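Local coordinates for protein cyanuric acid amidohydrolase (Azorhizobium caulinodans, PDB 4NQ3) that hydrolyses cyanuric acid, opening its s-triazine ring to give 1-carboxybiuret, in the bacterial breakdown of herbicides such as atrazine, at residues L35-K40 against P88-F93; F54-L59 against V74-S79; P118-G123 against E169-T174; A190-I195 against E337-D342; L199-E204 against W219-S224. One frame throughout, in Å; residues are numbered along the deposited sequence.

Contacts 1 and 2 adjoin in one sheet, their centres about 8 Å apart: strand 34-41, paired with strand 89-97 in contact 1, is bonded on its other side to the strand of contact 2 (Ile37 N to Cys75 O, 2.7 Å), and the two contacts bring Lys40 and Ser79 to the bound barbituric acid. Contacts 4 and 5 also adjoin, centres about 7 Å apart, where Gly340 N reaches Ser220 O at 2.9 Å beside a magnesium ion; this pair lies across the chain's centre from contacts 1 and 2. Contact 3, on the surface, has its centre about 22 Å from that of contact 4, which it touches through Gly123 CA and Ala190 CB (3.9 Å).

Contact 1: residues L35-K40 against P88-F93; sequences LAIFGK and PHFLVF
Phe38 and Phe93 meet on one face of an antiparallel strand pair in a T-shaped (edge-to-face) stack, ring planes at 61° and centroids 4.7 Å apart. Along Phe38, CB first packs on Leu91 CB at 3.8 Å. With CG anti to its own carbonyl carbon (chi1 -65°), the ring then turns its face to Phe93, whose CE2 stands over the ring centre and within 3.9 Å of all six Phe38 ring carbons. A leucine in place of Phe38 would probably lose this flat platform and leave the Phe93 edge without its stacking partner. On the other face of the sheet, Ile37 CG2 lies beside Val92 CG2 at 4.0 Å, and Gly39 CA sits at the edge of the Phe90 ring. Phe38 N and O bond to Leu91 O and N, while Leu35 N (2.8 Å) and, weakly, Ala36 N share Phe93 O in a classic beta bulge. Lys40 runs alongside His89, its CG touching His89 CE1, and its NZ continues to Ser79 OG, Gly80 O and Val332 O. Most backbone groups facing across the pair thus satisfy one another in a buried setting, and Lys40 NZ reaches the pocket, consistent with one of three potential Ser-Lys dyads.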
# COMPACT_ATOMS: atom_id res chain seq x y z
N LEU A 35 15.33 25.31 21.06
CA LEU A 35 15.11 26.07 19.84
C LEU A 35 14.21 25.33 18.85
O LEU A 35 13.28 25.94 18.30
CB LEU A 35 16.43 26.41 19.16
CG LEU A 35 17.22 27.40 19.99
CD1 LEU A 35 18.47 27.81 19.26
CD2 LEU A 35 16.34 28.59 20.23
N ALA A 36 14.48 24.05 18.61
CA ALA A 36 13.71 23.31 17.62
C ALA A 36 13.71 21.84 17.94
O ALA A 36 14.62 21.36 18.58
CB ALA A 36 14.27 23.53 16.21
N ILE A 37 12.68 21.13 17.50
CA ILE A 37 12.70 19.68 17.58
C ILE A 37 12.45 19.04 16.22
O ILE A 37 11.47 19.35 15.57
CB ILE A 37 11.65 19.16 18.55
CG1 ILE A 37 11.79 19.81 19.91
CG2 ILE A 37 11.83 17.68 18.74
CD1 ILE A 37 10.75 19.30 20.88
N PHE A 38 13.37 18.19 15.76
CA PHE A 38 13.14 17.41 14.54
C PHE A 38 12.59 16.06 14.94
O PHE A 38 12.90 15.56 16.01
CB PHE A 38 14.41 17.18 13.73
CG PHE A 38 15.02 18.43 13.14
CD1 PHE A 38 14.48 19.68 13.39
CD2 PHE A 38 16.14 18.34 12.33
CE1 PHE A 38 15.06 20.81 12.84
CE2 PHE A 38 16.72 19.46 11.79
CZ PHE A 38 16.17 20.70 12.05
N GLY A 39 11.83 15.42 14.06
CA GLY A 39 11.35 14.10 14.38
C GLY A 39 11.23 13.25 13.14
O GLY A 39 10.94 13.77 12.07
N LYS A 40 11.44 11.94 13.29
CA LYS A 40 11.02 10.97 12.30
C LYS A 40 9.85 10.23 12.93
O LYS A 40 10.00 9.66 14.00
CB LYS A 40 12.14 10.00 11.94
CG LYS A 40 13.25 10.64 11.16
CD LYS A 40 12.68 11.30 9.92
CE LYS A 40 12.01 10.27 8.99
NZ LYS A 40 11.32 10.96 7.86
N PRO A 88 12.33 5.42 14.51
CA PRO A 88 11.65 6.64 14.94
C PRO A 88 12.27 7.32 16.15
O PRO A 88 12.51 6.67 17.18
CB PRO A 88 10.24 6.15 15.26
CG PRO A 88 10.09 4.91 14.45
CD PRO A 88 11.42 4.27 14.43
N HIS A 89 12.50 8.62 16.03
CA HIS A 89 13.13 9.41 17.10
C HIS A 89 12.90 10.91 17.00
O HIS A 89 12.44 11.41 15.97
CB HIS A 89 14.63 9.15 17.10
CG HIS A 89 15.30 9.62 15.85
ND1 HIS A 89 15.22 8.91 14.67
CD2 HIS A 89 16.03 10.72 15.58
CE1 HIS A 89 15.89 9.55 13.73
NE2 HIS A 89 16.39 10.66 14.26
N PHE A 90 13.20 11.61 18.09
CA PHE A 90 13.24 13.08 18.12
C PHE A 90 14.69 13.58 18.18
O PHE A 90 15.54 12.97 18.80
CB PHE A 90 12.47 13.63 19.32
CG PHE A 90 11.00 13.37 19.27
CD1 PHE A 90 10.31 13.43 18.08
CD2 PHE A 90 10.31 13.03 20.43
CE1 PHE A 90 8.94 13.17 18.03
CE2 PHE A 90 8.94 12.77 20.40
CZ PHE A 90 8.25 12.84 19.20
N LEU A 91 14.94 14.71 17.53
CA LEU A 91 16.20 15.42 17.63
C LEU A 91 15.95 16.78 18.28
O LEU A 91 15.40 17.67 17.63
CB LEU A 91 16.77 15.62 16.25
CG LEU A 91 18.27 15.64 16.20
CD1 LEU A 91 18.77 14.47 17.02
CD2 LEU A 91 18.66 15.52 14.75
N VAL A 92 16.32 16.96 19.55
CA VAL A 92 16.08 18.24 20.20
C VAL A 92 17.30 19.13 20.14
O VAL A 92 18.39 18.71 20.53
CB VAL A 92 15.68 18.09 21.67
CG1 VAL A 92 15.47 19.47 22.27
CG2 VAL A 92 14.40 17.29 21.78
N PHE A 93 17.11 20.35 19.65
CA PHE A 93 18.17 21.35 19.51
C PHE A 93 18.03 22.41 20.59
O PHE A 93 17.05 23.18 20.57
CB PHE A 93 18.08 22.01 18.14
CG PHE A 93 18.47 21.10 17.01
CD1 PHE A 93 19.81 20.93 16.66
CD2 PHE A 93 17.50 20.42 16.28
CE1 PHE A 93 20.17 20.09 15.60
CE2 PHE A 93 17.85 19.58 15.23
CZ PHE A 93 19.18 19.41 14.88

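Contact 2: residues F54-L59 against V74-S79. With BR8 (barbituric acid), chain C.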
# COMPACT_ATOMS: atom_id res chain seq x y z
N PHE A 54 0.06 14.33 15.12
CA PHE A 54 -0.06 13.69 16.43
C PHE A 54 1.17 13.98 17.31
O PHE A 54 1.03 14.34 18.47
CB PHE A 54 -0.26 12.17 16.23
CG PHE A 54 -0.74 11.45 17.43
CD1 PHE A 54 -1.21 12.13 18.54
CD2 PHE A 54 -0.76 10.07 17.46
CE1 PHE A 54 -1.68 11.45 19.67
CE2 PHE A 54 -1.23 9.40 18.58
CZ PHE A 54 -1.68 10.09 19.68
N ALA A 55 2.38 13.84 16.75
CA ALA A 55 3.60 14.15 17.50
C ALA A 55 3.63 15.65 17.86
O ALA A 55 4.07 16.02 18.95
CB ALA A 55 4.83 13.78 16.72
N VAL A 56 3.20 16.50 16.94
CA VAL A 56 3.25 17.94 17.16
C VAL A 56 2.37 18.30 18.33
O VAL A 56 2.81 18.96 19.28
CB VAL A 56 2.82 18.73 15.92
CG1 VAL A 56 2.61 20.16 16.28
CG2 VAL A 56 3.89 18.62 14.82
N GLN A 57 1.14 17.82 18.30
CA GLN A 57 0.19 18.08 19.37
C GLN A 57 0.75 17.63 20.68
O GLN A 57 0.67 18.33 21.68
CB GLN A 57 -1.13 17.38 19.09
CG GLN A 57 -2.29 17.88 19.90
CD GLN A 57 -3.59 17.23 19.50
OE1 GLN A 57 -3.76 15.99 19.60
NE2 GLN A 57 -4.54 18.06 19.06
N SER A 58 1.35 16.45 20.68
CA SER A 58 1.88 15.88 21.91
C SER A 58 3.03 16.71 22.43
O SER A 58 3.13 16.94 23.65
CB SER A 58 2.33 14.46 21.67
OG SER A 58 1.19 13.70 21.32
N LEU A 59 3.88 17.15 21.51
CA LEU A 59 5.01 17.97 21.88
C LEU A 59 4.55 19.34 22.34
O LEU A 59 5.06 19.85 23.34
CB LEU A 59 5.96 18.09 20.70
CG LEU A 59 6.89 16.89 20.53
CD1 LEU A 59 7.68 17.00 19.22
CD2 LEU A 59 7.80 16.75 21.75
N VAL A 74 8.93 27.47 19.47
CA VAL A 74 9.80 26.33 19.17
C VAL A 74 9.46 25.78 17.80
O VAL A 74 8.29 25.61 17.47
CB VAL A 74 9.65 25.20 20.23
CG1 VAL A 74 10.52 23.99 19.87
CG2 VAL A 74 10.00 25.71 21.59
N CYS A 75 10.47 25.54 16.98
CA CYS A 75 10.23 24.97 15.66
C CYS A 75 10.04 23.49 15.75
O CYS A 75 10.94 22.77 16.23
CB CYS A 75 11.37 25.29 14.71
SG CYS A 75 11.28 27.01 14.12
N LEU A 76 8.87 23.03 15.31
CA LEU A 76 8.57 21.60 15.31
C LEU A 76 8.55 21.09 13.87
O LEU A 76 7.62 21.37 13.11
CB LEU A 76 7.24 21.35 16.02
CG LEU A 76 7.18 21.69 17.52
CD1 LEU A 76 5.83 21.34 18.14
CD2 LEU A 76 8.30 20.98 18.31
N VAL A 77 9.61 20.38 13.49
CA VAL A 77 9.71 19.71 12.20
C VAL A 77 9.49 18.21 12.35
O VAL A 77 10.40 17.48 12.74
CB VAL A 77 11.08 19.93 11.51
CG1 VAL A 77 11.08 19.33 10.14
CG2 VAL A 77 11.46 21.39 11.49
N MSE A 78 8.29 17.74 12.05
CA MSE A 78 8.05 16.31 12.12
C MSE A 78 8.04 15.73 10.72
O MSE A 78 7.12 16.00 9.95
CB MSE A 78 6.74 15.99 12.83
CG MSE A 78 6.68 16.44 14.29
SE MSE A 78 7.94 15.48 15.44
CE MSE A 78 9.13 16.98 15.83
N SER A 79 9.07 14.98 10.39
CA SER A 79 9.14 14.33 9.08
C SER A 79 8.74 12.88 9.20
O SER A 79 9.38 12.13 9.93
CB SER A 79 10.54 14.41 8.50
OG SER A 79 10.53 13.88 7.20
N1 BR8 C . 7.22 14.90 4.42
C2 BR8 C . 7.39 13.91 5.34
O2 BR8 C . 6.55 13.79 6.20
N3 BR8 C . 8.47 13.08 5.27
C4 BR8 C . 9.45 13.21 4.25
O4 BR8 C . 10.40 12.44 4.22
C5 BR8 C . 9.40 14.30 3.19
C6 BR8 C . 8.14 15.12 3.40
O8 BR8 C . 7.89 16.03 2.64
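Ala55, Val56 and Leu59 meet Leu76 and selenomethionine Met78 entirely through apolar groups, so the flat groups lie at the margins of the contact. Ser79 OG stands above the plane of barbituric acid but outside the ring outline, 2.9 Å from N3. The ligand is hydrogen-bonded to Ser227 N, Gly334 N, Gly80 O and the arginines Arg52, Arg188 and Arg314. The Phe54 ring, on another side of the helix, meets the ring of Phe54 of a neighbouring subunit, planes about 25° apart. Between these margins the side chain of Met78, folded at chi2 and chi3, reaches along the helix: CG touches Val56 CG2 at 3.6 Å, SE lies 3.8 Å from Ala55 CB, and CE ends 3.7 Å from Leu59 CD1. Helix 51-67 is the crossover of a beta-alpha-beta unit joining the parallel neighbours 34-41 and 75-80, and its segment runs at 150° to the strand with axes 9.0 Å apart. Leu76, two residues back along the strand, sets CD1 on Val56 CG1 (3.9 Å) and CD2 on Leu59 CD1 (4.1 Å). Inside the helix, Ser58 N and OG grip Phe54 O from opposite faces of its carbonyl plane. From the strand, Met78 O accepts a hydrogen bond from NZ of the active-site Lys156, while Ser79 OG is hydrogen-bonded to Lys40 NZ and, weakly, to OG of the nucleophile Ser226.

Contact 3: residues P118-G123 against E169-T174; sequences PFEALG and EARGAT
Glu120 and Arg171 form a salt bridge at the protein surface, carried chiefly by Arg171 NH1 to Glu120 OE1 at 3.0 Å. The donor meets OE1 on its syn side but 34° out of the carboxylate plane, whereas OE1 lies close to the guanidinium plane. Two weaker bonds go to the second oxygen, Glu120 OE2: one from Arg171 NH1 (3.3 Å) and one from NH2 (3.5 Å). The groups are twisted, their planes 44° apart, and do not make a flat bidentate pair. Both residues place CG between backbone N and carbonyl carbon, but Glu120 then bends at chi2 while Arg171 stretches out from CG to NE, and the two chains cross nearly at a right angle. Next to the bridge, Ala173 CB packs on Glu120 CB at 4.1 Å, and Phe119 CD2 lies at the same distance from Arg171 NH2. Backbone groups are also paired: Ala121 N binds Pro118 O (2.8 Å), and Gly172 N binds Glu169 O (3.0 Å) within the Schellman motif that ends the helix, Gly172 being its C-prime residue. Arg124 NH1 joins the segments from outside by donating to both Glu120 O and Thr174 O, and Gln127 OE1 takes the N-H of Gly123. The contact thus ties the loop between strand 106-113 and helix 125-141 to the C-terminal end of helix 162-170, with Leu122 reaching inward to helix 180-199.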
# COMPACT_ATOMS: atom_id res chain seq x y z
N PRO A 118 -0.58 31.54 1.60
CA PRO A 118 -1.73 31.52 0.68
C PRO A 118 -1.65 30.32 -0.25
O PRO A 118 -0.58 30.07 -0.79
CB PRO A 118 -1.60 32.82 -0.09
CG PRO A 118 -0.73 33.70 0.76
CD PRO A 118 0.20 32.78 1.50
N PHE A 119 -2.74 29.57 -0.40
CA PHE A 119 -2.70 28.33 -1.18
C PHE A 119 -2.24 28.57 -2.62
O PHE A 119 -1.72 27.66 -3.28
CB PHE A 119 -4.07 27.66 -1.17
CG PHE A 119 -4.45 27.06 0.15
CD1 PHE A 119 -3.48 26.62 1.02
CD2 PHE A 119 -5.78 26.99 0.53
CE1 PHE A 119 -3.83 26.08 2.25
CE2 PHE A 119 -6.15 26.46 1.76
CZ PHE A 119 -5.17 26.01 2.62
N GLU A 120 -2.43 29.78 -3.11
CA GLU A 120 -2.08 30.08 -4.49
C GLU A 120 -0.64 30.56 -4.61
O GLU A 120 -0.17 30.87 -5.71
CB GLU A 120 -3.05 31.11 -5.07
CG GLU A 120 -3.08 32.42 -4.32
CD GLU A 120 -4.02 32.39 -3.12
OE1 GLU A 120 -4.55 33.46 -2.76
OE2 GLU A 120 -4.24 31.28 -2.56
N ALA A 121 0.04 30.64 -3.47
CA ALA A 121 1.46 30.96 -3.47
C ALA A 121 2.33 29.69 -3.44
O ALA A 121 3.49 29.71 -3.83
CB ALA A 121 1.80 31.85 -2.31
N LEU A 122 1.76 28.58 -2.98
CA LEU A 122 2.51 27.34 -2.82
C LEU A 122 3.05 26.90 -4.18
O LEU A 122 2.34 26.95 -5.17
CB LEU A 122 1.62 26.25 -2.19
CG LEU A 122 2.22 24.86 -1.95
CD1 LEU A 122 1.75 24.26 -0.62
CD2 LEU A 122 1.88 23.92 -3.11
N GLY A 123 4.32 26.53 -4.22
CA GLY A 123 4.94 26.11 -5.47
C GLY A 123 5.21 27.28 -6.43
O GLY A 123 5.57 27.07 -7.59
N GLU A 169 -10.13 27.72 -5.25
CA GLU A 169 -10.89 27.97 -6.47
C GLU A 169 -12.17 28.72 -6.15
O GLU A 169 -12.63 29.54 -6.94
CB GLU A 169 -11.21 26.67 -7.19
CG GLU A 169 -9.98 25.89 -7.65
CD GLU A 169 -10.35 24.62 -8.39
OE1 GLU A 169 -11.58 24.35 -8.55
OE2 GLU A 169 -9.42 23.89 -8.82
N ALA A 170 -12.73 28.46 -4.96
CA ALA A 170 -13.99 29.08 -4.56
C ALA A 170 -13.88 30.60 -4.48
O ALA A 170 -14.88 31.31 -4.65
CB ALA A 170 -14.44 28.51 -3.24
N ARG A 171 -12.67 31.11 -4.24
CA ARG A 171 -12.48 32.56 -4.18
C ARG A 171 -11.70 33.10 -5.36
O ARG A 171 -11.11 34.18 -5.28
CB ARG A 171 -11.79 32.97 -2.87
CG ARG A 171 -10.56 32.19 -2.51
CD ARG A 171 -9.99 32.69 -1.19
NE ARG A 171 -9.01 31.75 -0.64
CZ ARG A 171 -7.72 31.70 -0.97
NH1 ARG A 171 -7.23 32.51 -1.90
NH2 ARG A 171 -6.92 30.80 -0.38
N GLY A 172 -11.72 32.36 -6.47
CA GLY A 172 -11.23 32.87 -7.74
C GLY A 172 -9.75 32.67 -8.00
O GLY A 172 -9.22 33.16 -9.00
N ALA A 173 -9.08 31.98 -7.08
CA ALA A 173 -7.65 31.69 -7.20
C ALA A 173 -7.42 30.36 -7.89
O ALA A 173 -8.33 29.54 -8.00
CB ALA A 173 -7.00 31.68 -5.82
N THR A 174 -6.21 30.17 -8.40
CA THR A 174 -5.78 28.84 -8.85
C THR A 174 -4.62 28.37 -7.98
O THR A 174 -3.88 29.18 -7.43
CB THR A 174 -5.34 28.85 -10.31
OG1 THR A 174 -4.26 29.78 -10.48
CG2 THR A 174 -6.52 29.24 -11.20

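Contact 4: residues A190-I195 against E337-D342. With MG (magnesium ion), chain K.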
# COMPACT_ATOMS: atom_id res chain seq x y z
N ALA A 190 9.83 24.85 -4.00
CA ALA A 190 9.80 26.30 -3.82
C ALA A 190 10.57 26.71 -2.57
O ALA A 190 11.36 27.64 -2.60
CB ALA A 190 8.40 26.81 -3.76
N SER A 191 10.36 25.99 -1.48
CA SER A 191 11.12 26.25 -0.27
C SER A 191 12.62 26.09 -0.49
O SER A 191 13.41 26.89 0.00
CB SER A 191 10.67 25.30 0.84
OG SER A 191 9.32 25.57 1.16
N ALA A 192 13.02 25.06 -1.22
CA ALA A 192 14.43 24.84 -1.47
C ALA A 192 15.04 26.01 -2.26
O ALA A 192 16.13 26.49 -1.95
CB ALA A 192 14.63 23.53 -2.21
N LEU A 193 14.32 26.51 -3.26
CA LEU A 193 14.84 27.63 -4.04
C LEU A 193 14.93 28.86 -3.16
O LEU A 193 15.84 29.68 -3.30
CB LEU A 193 13.95 27.90 -5.25
CG LEU A 193 14.21 26.80 -6.26
CD1 LEU A 193 13.23 26.86 -7.43
CD2 LEU A 193 15.66 26.86 -6.70
N GLY A 194 13.98 28.99 -2.23
CA GLY A 194 14.00 30.06 -1.26
C GLY A 194 15.26 30.00 -0.42
O GLY A 194 15.92 31.03 -0.21
N ILE A 195 15.61 28.80 0.06
CA ILE A 195 16.86 28.62 0.78
C ILE A 195 18.04 28.99 -0.13
O ILE A 195 18.98 29.68 0.28
CB ILE A 195 17.02 27.18 1.28
CG1 ILE A 195 16.02 26.90 2.39
CG2 ILE A 195 18.43 26.94 1.82
CD1 ILE A 195 15.87 25.45 2.71
N GLU A 337 13.54 17.84 -4.42
CA GLU A 337 13.32 18.89 -5.43
C GLU A 337 14.22 20.10 -5.15
O GLU A 337 14.08 20.76 -4.13
CB GLU A 337 11.87 19.32 -5.44
CG GLU A 337 10.89 18.24 -5.89
CD GLU A 337 10.44 17.32 -4.76
OE1 GLU A 337 10.94 17.49 -3.62
OE2 GLU A 337 9.59 16.43 -5.02
N HIS A 338 15.16 20.36 -6.05
CA HIS A 338 16.11 21.47 -5.88
C HIS A 338 16.96 21.33 -4.63
O HIS A 338 17.54 22.31 -4.16
CB HIS A 338 15.38 22.80 -5.85
CG HIS A 338 14.54 23.04 -7.06
ND1 HIS A 338 15.08 23.33 -8.29
CD2 HIS A 338 13.20 22.98 -7.24
CE1 HIS A 338 14.11 23.46 -9.18
NE2 HIS A 338 12.96 23.26 -8.56
N GLN A 339 17.02 20.12 -4.08
CA GLN A 339 17.87 19.84 -2.94
C GLN A 339 18.97 18.90 -3.37
O GLN A 339 18.81 17.68 -3.36
CB GLN A 339 17.04 19.27 -1.80
CG GLN A 339 15.86 20.18 -1.50
CD GLN A 339 14.74 19.46 -0.78
OE1 GLN A 339 14.91 18.97 0.34
NE2 GLN A 339 13.59 19.39 -1.42
N GLY A 340 20.09 19.45 -3.79
CA GLY A 340 21.10 18.62 -4.43
C GLY A 340 20.64 18.39 -5.85
O GLY A 340 19.56 18.81 -6.24
N PRO A 341 21.48 17.72 -6.65
CA PRO A 341 21.22 17.34 -8.04
C PRO A 341 20.04 16.39 -8.19
O PRO A 341 19.61 15.81 -7.21
CB PRO A 341 22.50 16.62 -8.43
CG PRO A 341 23.05 16.10 -7.14
CD PRO A 341 22.76 17.20 -6.16
N ASP A 342 19.52 16.23 -9.41
CA ASP A 342 18.44 15.26 -9.58
C ASP A 342 18.90 13.85 -9.20
O ASP A 342 19.85 13.30 -9.79
CB ASP A 342 17.90 15.25 -11.01
CG ASP A 342 16.84 14.16 -11.22
OD1 ASP A 342 15.68 14.35 -10.78
OD2 ASP A 342 17.17 13.10 -11.82
MG MG K . 18.12 16.42 -5.26
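Leu193 lies against the face of the His338 imidazole: its CD1 stands over the ring centre, 3.8 Å from the centroid and 8° off the normal, a CH-pi contact. The backbone bond to CB of Leu193 does not aim at the loop; chi1 -74° sets CG beside the backbone N, which carries the isobutyl end over the ring, and CD2 comes within 3.9 Å of His338 ND1. The ring's rotation is fixed at its nitrogens, ND1 being bonded to Leu218 O and NE2 to Cys213 N. Next to this pair Ala192 points its methyl toward the loop, touching Glu337 O at 3.4 Å, His338 CB at 3.8 Å and Gln339 CG at 3.6 Å. Gln339 NE2 folds back to Glu337 O (3.1 Å), which lies in the amide plane although the donor sits above the carbonyl plane; OE1 accepts from Cys225 N, and Glu337 turns to the substrate-binding Arg188 in a salt bridge. The carbonyls Gln339 O (2.4 Å) and Pro341 O (2.5 Å) bind the magnesium ion with Gly344 O, in a site that also includes Glu287 and Gly336. Helix 180-199 of RU B thus packs against a carbonyl-lined metal-binding loop of RU C.

Contact 5: residues L199-E204 against W219-S224; sequences LGEVAE and WSARAS
Glu201 OE2 and Arg222 NH2 make the salt bridge at the heart of this contact, 2.7 Å apart. The oxygen lies near the guanidinium plane, but NH2 comes from well above the carboxylate plane, the two planes standing almost perpendicular at 85°. Arg222 NE adds a weak bond to the same OE2 at 3.2 Å. From the other face of the carboxylate, Ala221 N donates to OE2 at 3.1 Å, so one oxygen is held between a charged and a backbone donor. Ser220 OG donates to Glu201 OE1, whose exact place is less certain. The same hydroxyl accepts from Arg222 N (2.7 Å) and Ala223 N (2.9 Å), an ST turn and ST motif that shape the chain as it enters strand 223-227. Extended beyond CG, Glu201 reaches across to this turn. An alanine in place of Glu201 is likely to leave the Arg222 guanidinium without its main carboxylate and Ala221 N without its acceptor. Outward from the polar centre, Leu199 CD1 rests over a face of the guanidinium, 3.9 Å from Arg222 CZ. Trp219 packs on Pro341 of the magnesium loop. Chemically, a largely enclosed arginine gets a carboxylate at its edge, a leucine methyl on one face, and weaker links to Glu148 and Val150 O; the ionic pair is thus probably favoured, joining the exit of helix 180-199 to the following strand within RU B.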
# COMPACT_ATOMS: atom_id res chain seq x y z
N LEU A 199 20.84 31.97 0.41
CA LEU A 199 22.25 31.67 0.62
C LEU A 199 23.08 32.11 -0.59
O LEU A 199 24.30 32.00 -0.60
CB LEU A 199 22.45 30.17 0.88
CG LEU A 199 21.75 29.53 2.09
CD1 LEU A 199 22.11 28.04 2.20
CD2 LEU A 199 22.10 30.24 3.40
N GLY A 200 22.41 32.61 -1.62
CA GLY A 200 23.13 33.09 -2.78
C GLY A 200 23.61 31.99 -3.69
O GLY A 200 24.52 32.19 -4.50
N GLU A 201 23.02 30.80 -3.55
CA GLU A 201 23.38 29.69 -4.43
C GLU A 201 22.67 29.80 -5.78
O GLU A 201 23.04 29.14 -6.76
CB GLU A 201 23.04 28.36 -3.77
CG GLU A 201 23.84 28.06 -2.50
CD GLU A 201 23.36 26.79 -1.81
OE1 GLU A 201 22.15 26.69 -1.49
OE2 GLU A 201 24.19 25.87 -1.61
N VAL A 202 21.65 30.66 -5.82
CA VAL A 202 20.88 30.94 -7.03
C VAL A 202 20.63 32.44 -7.12
O VAL A 202 20.42 33.10 -6.10
CB VAL A 202 19.53 30.22 -7.04
CG1 VAL A 202 18.76 30.61 -8.25
CG2 VAL A 202 19.72 28.72 -7.01
N ALA A 203 20.64 32.97 -8.33
CA ALA A 203 20.39 34.40 -8.55
C ALA A 203 18.90 34.69 -8.61
O ALA A 203 18.12 33.85 -9.09
CB ALA A 203 21.07 34.84 -9.82
N GLU A 204 18.48 35.87 -8.16
CA GLU A 204 17.03 36.11 -8.11
C GLU A 204 16.41 36.20 -9.49
O GLU A 204 15.29 35.75 -9.68
CB GLU A 204 16.68 37.36 -7.30
CG GLU A 204 15.16 37.48 -7.12
CD GLU A 204 14.75 38.20 -5.85
OE1 GLU A 204 15.53 39.05 -5.37
OE2 GLU A 204 13.64 37.91 -5.33
N TRP A 219 19.76 24.16 -7.86
CA TRP A 219 19.57 23.52 -6.57
C TRP A 219 20.53 24.06 -5.52
O TRP A 219 21.55 24.67 -5.84
CB TRP A 219 19.73 21.99 -6.67
CG TRP A 219 20.98 21.49 -7.33
CD1 TRP A 219 21.12 21.14 -8.65
CD2 TRP A 219 22.26 21.26 -6.71
NE1 TRP A 219 22.41 20.71 -8.88
CE2 TRP A 219 23.12 20.78 -7.71
CE3 TRP A 219 22.75 21.42 -5.41
CZ2 TRP A 219 24.45 20.46 -7.45
CZ3 TRP A 219 24.08 21.09 -5.16
CH2 TRP A 219 24.91 20.62 -6.18
N SER A 220 20.14 23.84 -4.26
CA SER A 220 20.96 24.19 -3.11
C SER A 220 21.67 22.96 -2.56
O SER A 220 21.10 21.87 -2.53
CB SER A 220 20.10 24.82 -2.00
OG SER A 220 20.75 24.69 -0.75
N ALA A 221 22.90 23.14 -2.11
CA ALA A 221 23.61 22.05 -1.45
C ALA A 221 23.26 21.99 0.04
O ALA A 221 23.79 21.15 0.77
CB ALA A 221 25.12 22.23 -1.63
N ARG A 222 22.37 22.86 0.49
CA ARG A 222 22.12 22.90 1.91
C ARG A 222 20.66 22.81 2.30
O ARG A 222 20.33 22.57 3.47
CB ARG A 222 22.76 24.15 2.48
CG ARG A 222 24.22 23.87 2.77
CD ARG A 222 25.10 25.07 2.76
NE ARG A 222 25.20 25.66 1.44
CZ ARG A 222 25.70 26.86 1.23
NH1 ARG A 222 26.16 27.56 2.26
NH2 ARG A 222 25.75 27.37 0.01
N ALA A 223 19.79 22.93 1.31
CA ALA A 223 18.35 22.86 1.54
C ALA A 223 17.90 21.46 1.96
O ALA A 223 18.31 20.46 1.37
CB ALA A 223 17.58 23.31 0.28
N SER A 224 17.07 21.40 3.00
CA SER A 224 16.38 20.17 3.33
C SER A 224 14.92 20.46 3.66
O SER A 224 14.61 21.00 4.70
CB SER A 224 17.07 19.46 4.47
OG SER A 224 16.29 18.36 4.89